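PDB 3LLV: exopolyphosphatase-related protein from Archaeoglobus fulgidus, which probably binds NAD(P) through the Rossmann-type domain in this chain, one part of a longer protein of the exopolyphosphatase-related family that may bind nucleic acid. Local coordinates for residues K108-E111 with F112-A115; A126-Q129 with A130-K134. All coordinates share one frame; numbering follows the deposited sequence.

Both interactions are local, between side chains three to five residues apart on one helix, and both lie near the surface of the chain, their centres about 23 Å apart and their nearest atoms about 9 Å apart. Interaction 1 belongs to helix 109-114, which lies against the parallel sheet, and it has one buried residue, Phe112, beside a row of acidic side chains. Interaction 2 belongs to helix 123-137, which follows the edge strand 119-122 and carries its residues almost wholly exposed. Backbone i to i+4 bonds hold each. Charge crowding marks the side chains of 108-115, whereas 126-134 mixes an exposed valine-phenylalanine pair with a glutamine-aspartate approach.

Interaction 1: K108-E111 with F112-A115; sequences KKEE and FEEA
Backbone bonds tie Lys108 to Phe112, Lys109 to Glu113, Glu110 to Glu114 and Glu111 to Ala115, each an amide reaching back four residues; that from Glu114 N to Glu110 O measures 2.8 Å.

Charge comes next. The Glu113 side chain crosses that of Lys109 at a slant and sets OE2 3.2 Å from CE, while NZ stays 4.2 Å from that OE2, too far for a salt bridge. The other carboxylate oxygen, Glu113 OE1, lies 3.4 Å from Glu110 OE1, two like charges close together, and Glu110 OE2 lies 3.3 Å from Glu114 OE1, the latter pair of carboxylate planes turned 86° apart. Such acidic neighbours would tend to raise one another's pKa. An alanine in place of Glu113 would probably leave the Lys109 ammonium without its nearby countercharge.

Apolar packing falls to Phe112, whose CG, set beside the backbone N (chi1 -82°), brings the CD2 edge of the ring to 3.2 Å from Lys108 O. The ring also reaches Val101, Val103, Val120 and Leu85. Lys108 instead extends to a salt bridge with Glu82. This amphipathic helix is the crossover of a right-handed beta-alpha-beta unit of the Rossmann fold, between strands 99-103 and 119-122.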
loop_
_atom_site.group_PDB
_atom_site.type_symbol
_atom_site.label_atom_id
_atom_site.label_comp_id
_atom_site.label_asym_id
_atom_site.label_seq_id
_atom_site.Cartn_x
_atom_site.Cartn_y
_atom_site.Cartn_z
ATOM N N LYS A 108 14.167 4.352 -9.985
ATOM C CA LYS A 108 12.810 4.909 -10.056
ATOM C C LYS A 108 12.388 5.682 -8.821
ATOM O O LYS A 108 11.311 6.269 -8.814
ATOM C CB LYS A 108 11.788 3.801 -10.391
ATOM C CG LYS A 108 12.053 3.155 -11.760
ATOM C CD LYS A 108 10.979 2.165 -12.171
ATOM C CE LYS A 108 11.357 1.569 -13.547
ATOM N NZ LYS A 108 10.359 0.620 -14.108
ATOM N N LYS A 109 13.230 5.728 -7.786
ATOM C CA LYS A 109 12.831 6.369 -6.529
ATOM C C LYS A 109 12.405 7.831 -6.765
ATOM O O LYS A 109 11.354 8.272 -6.282
ATOM C CB LYS A 109 13.938 6.257 -5.457
ATOM C CG LYS A 109 13.545 6.814 -4.093
ATOM C CD LYS A 109 14.679 6.669 -3.079
ATOM C CE LYS A 109 14.464 7.545 -1.846
ATOM N NZ LYS A 109 15.606 7.505 -0.885
ATOM N N GLU A 110 13.220 8.565 -7.517
ATOM C CA GLU A 110 13.000 9.995 -7.723
ATOM C C GLU A 110 11.665 10.287 -8.397
ATOM O O GLU A 110 10.936 11.180 -7.960
ATOM C CB GLU A 110 14.142 10.631 -8.517
ATOM C CG GLU A 110 13.994 12.157 -8.701
ATOM C CD GLU A 110 13.901 12.936 -7.378
ATOM O OE1 GLU A 110 14.327 12.410 -6.320
ATOM O OE2 GLU A 110 13.412 14.095 -7.400
ATOM N N GLU A 111 11.342 9.525 -9.442
ATOM C CA GLU A 111 10.056 9.723 -10.118
ATOM C C GLU A 111 8.854 9.457 -9.204
ATOM O O GLU A 111 7.825 10.128 -9.336
ATOM C CB GLU A 111 9.960 8.950 -11.432
ATOM C CG GLU A 111 9.740 7.470 -11.294
ATOM C CD GLU A 111 9.601 6.761 -12.642
ATOM O OE1 GLU A 111 9.537 5.517 -12.640
ATOM O OE2 GLU A 111 9.554 7.432 -13.699
ATOM N N PHE A 112 8.986 8.516 -8.260
ATOM C CA PHE A 112 7.915 8.297 -7.289
ATOM C C PHE A 112 7.803 9.486 -6.326
ATOM O O PHE A 112 6.692 9.936 -6.003
ATOM C CB PHE A 112 8.098 6.970 -6.548
ATOM C CG PHE A 112 7.594 5.778 -7.323
ATOM C CD1 PHE A 112 6.298 5.293 -7.108
ATOM C CD2 PHE A 112 8.386 5.182 -8.288
ATOM C CE1 PHE A 112 5.830 4.220 -7.834
ATOM C CE2 PHE A 112 7.933 4.101 -9.019
ATOM C CZ PHE A 112 6.633 3.616 -8.791
ATOM N N GLU A 113 8.941 10.010 -5.901
ATOM C CA GLU A 113 8.933 11.205 -5.063
ATOM C C GLU A 113 8.300 12.378 -5.809
ATOM O O GLU A 113 7.421 13.052 -5.269
ATOM C CB GLU A 113 10.348 11.510 -4.521
ATOM C CG GLU A 113 10.791 10.360 -3.590
ATOM C CD GLU A 113 12.103 10.598 -2.909
ATOM O OE1 GLU A 113 12.866 11.466 -3.374
ATOM O OE2 GLU A 113 12.371 9.901 -1.904
ATOM N N GLU A 114 8.695 12.570 -7.072
ATOM C CA GLU A 114 8.143 13.645 -7.916
ATOM C C GLU A 114 6.631 13.518 -8.138
ATOM O O GLU A 114 5.909 14.532 -8.246
ATOM C CB GLU A 114 8.886 13.694 -9.250
ATOM C CG GLU A 114 10.319 14.193 -9.104
ATOM C CD GLU A 114 11.171 14.039 -10.377
ATOM O OE1 GLU A 114 12.254 14.660 -10.428
ATOM O OE2 GLU A 114 10.780 13.285 -11.304
ATOM N N ALA A 115 6.163 12.277 -8.208
ATOM C CA ALA A 115 4.727 12.001 -8.376
ATOM C C ALA A 115 3.923 12.056 -7.070
ATOM O O ALA A 115 2.707 11.820 -7.081
ATOM C CB ALA A 115 4.531 10.664 -9.090
#

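Interaction 2: A126-Q129 with A130-K134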
loop_
_atom_site.group_PDB
_atom_site.type_symbol
_atom_site.label_atom_id
_atom_site.label_comp_id
_atom_site.label_asym_id
_atom_site.label_seq_id
_atom_site.Cartn_x
_atom_site.Cartn_y
_atom_site.Cartn_z
ATOM N N ALA A 126 14.825 -2.420 2.147
ATOM C CA ALA A 126 14.082 -3.244 3.098
ATOM C C ALA A 126 14.775 -4.594 3.334
ATOM O O ALA A 126 14.928 -5.059 4.468
ATOM C CB ALA A 126 12.632 -3.427 2.602
ATOM N N VAL A 127 15.249 -5.188 2.247
ATOM C CA VAL A 127 15.952 -6.475 2.314
ATOM C C VAL A 127 17.294 -6.292 3.038
ATOM O O VAL A 127 17.651 -7.067 3.932
ATOM C CB VAL A 127 16.130 -7.074 0.913
ATOM C CG1 VAL A 127 17.138 -8.243 0.927
ATOM C CG2 VAL A 127 14.755 -7.596 0.401
ATOM N N LYS A 128 18.043 -5.255 2.652
ATOM C CA LYS A 128 19.314 -4.975 3.319
ATOM C C LYS A 128 19.096 -4.845 4.834
ATOM O O LYS A 128 19.814 -5.462 5.603
ATOM C CB LYS A 128 19.921 -3.696 2.750
ATOM C CG LYS A 128 21.212 -3.202 3.421
ATOM C CD LYS A 128 21.611 -1.831 2.857
ATOM C CE LYS A 128 20.796 -0.697 3.475
ATOM N NZ LYS A 128 20.968 0.562 2.740
ATOM N N GLN A 129 18.104 -4.057 5.260
ATOM C CA GLN A 129 17.903 -3.833 6.691
ATOM C C GLN A 129 17.525 -5.119 7.417
ATOM O O GLN A 129 17.962 -5.358 8.542
ATOM C CB GLN A 129 16.887 -2.704 6.973
ATOM C CG GLN A 129 17.580 -1.349 7.212
ATOM C CD GLN A 129 18.751 -1.439 8.216
ATOM O OE1 GLN A 129 18.602 -1.961 9.335
ATOM N NE2 GLN A 129 19.927 -0.965 7.798
ATOM N N ALA A 130 16.754 -5.970 6.747
ATOM C CA ALA A 130 16.385 -7.265 7.317
ATOM C C ALA A 130 17.616 -8.146 7.556
ATOM O O ALA A 130 17.765 -8.741 8.644
ATOM C CB ALA A 130 15.322 -7.974 6.443
ATOM N N PHE A 131 18.496 -8.220 6.554
ATOM C CA PHE A 131 19.798 -8.898 6.710
ATOM C C PHE A 131 20.587 -8.300 7.861
ATOM O O PHE A 131 21.105 -9.041 8.718
ATOM C CB PHE A 131 20.623 -8.826 5.421
ATOM C CG PHE A 131 20.348 -9.956 4.436
ATOM C CD1 PHE A 131 21.140 -11.104 4.428
ATOM C CD2 PHE A 131 19.312 -9.868 3.514
ATOM C CE1 PHE A 131 20.901 -12.153 3.513
ATOM C CE2 PHE A 131 19.065 -10.929 2.605
ATOM C CZ PHE A 131 19.879 -12.061 2.605
HETATM N N MSE A 132 20.688 -6.968 7.893
HETATM C CA MSE A 132 21.457 -6.305 8.951
HETATM C C MSE A 132 20.921 -6.608 10.345
HETATM O O MSE A 132 21.708 -6.831 11.264
HETATM C CB MSE A 132 21.538 -4.791 8.728
HETATM C CG MSE A 132 22.325 -4.414 7.505
HETATM SE SE MSE A 132 24.227 -4.964 7.564
HETATM C CE MSE A 132 24.871 -3.926 9.105
ATOM N N ASP A 133 19.594 -6.604 10.496
ATOM C CA ASP A 133 18.972 -6.877 11.786
ATOM C C ASP A 133 19.328 -8.278 12.278
ATOM O O ASP A 133 19.635 -8.473 13.463
ATOM C CB ASP A 133 17.446 -6.739 11.720
ATOM C CG ASP A 133 16.975 -5.291 11.590
ATOM O OD1 ASP A 133 17.768 -4.338 11.787
ATOM O OD2 ASP A 133 15.780 -5.113 11.279
ATOM N N LYS A 134 19.271 -9.252 11.373
ATOM C CA LYS A 134 19.682 -10.622 11.699
ATOM C C LYS A 134 21.186 -10.731 12.042
ATOM O O LYS A 134 21.556 -11.379 13.034
ATOM C CB LYS A 134 19.237 -11.595 10.596
ATOM C CG LYS A 134 17.716 -11.758 10.549
ATOM C CD LYS A 134 17.231 -12.721 9.466
ATOM C CE LYS A 134 15.772 -13.164 9.718
ATOM N NZ LYS A 134 14.780 -12.069 9.485
#
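Asp133 N donates to Gln129 O over 2.8 Å, the shortest of four consecutive i to i+4 backbone bonds that join 126-129 to 130-134. Met132 N reaches Lys128 O and Ala130 N reaches Ala126 O in the same way, while Phe131 N points at Val127 O with an almost straight N-H...O angle of 175°. The four bonds continue the alpha-helical pattern through a segment whose side chains are mostly exposed.

Beyond the backbone, the polar side chains approach without bonding to each other. Gln129 bends at chi2, which carries OE1 forward along the helix, to 3.5 Å from Asp133 OD1. Both atoms are acceptors, and the side chains cross at about a right angle, with their amide and carboxylate planes 65° apart. Long polar side chains suit this exposed surface; Lys128 has a weak, long ion pair with Asp125, one turn earlier.

Packing centres on Val127 and Phe131, which lie side by side and point the same way. Val127 places CG1 anti to its backbone N (chi1 167°), and this branch meets the ring at CE2, 3.7 Å away. The ring also turns an edge to Val127 O, with CD2 3.3 Å from that oxygen. Selenomethionine Met132 lays its CG 3.3 Å from Lys128 O before the chain bends away, and the small Ala130 rests its CB against the carbonyl oxygens of Ala126 and Val127. Spacing of four residues makes valine and phenylalanine an i to i+4 apolar pair on one side of an alpha-helix, here the last helix of this chain, which follows edge strand 119-122 of the Rossmann sheet.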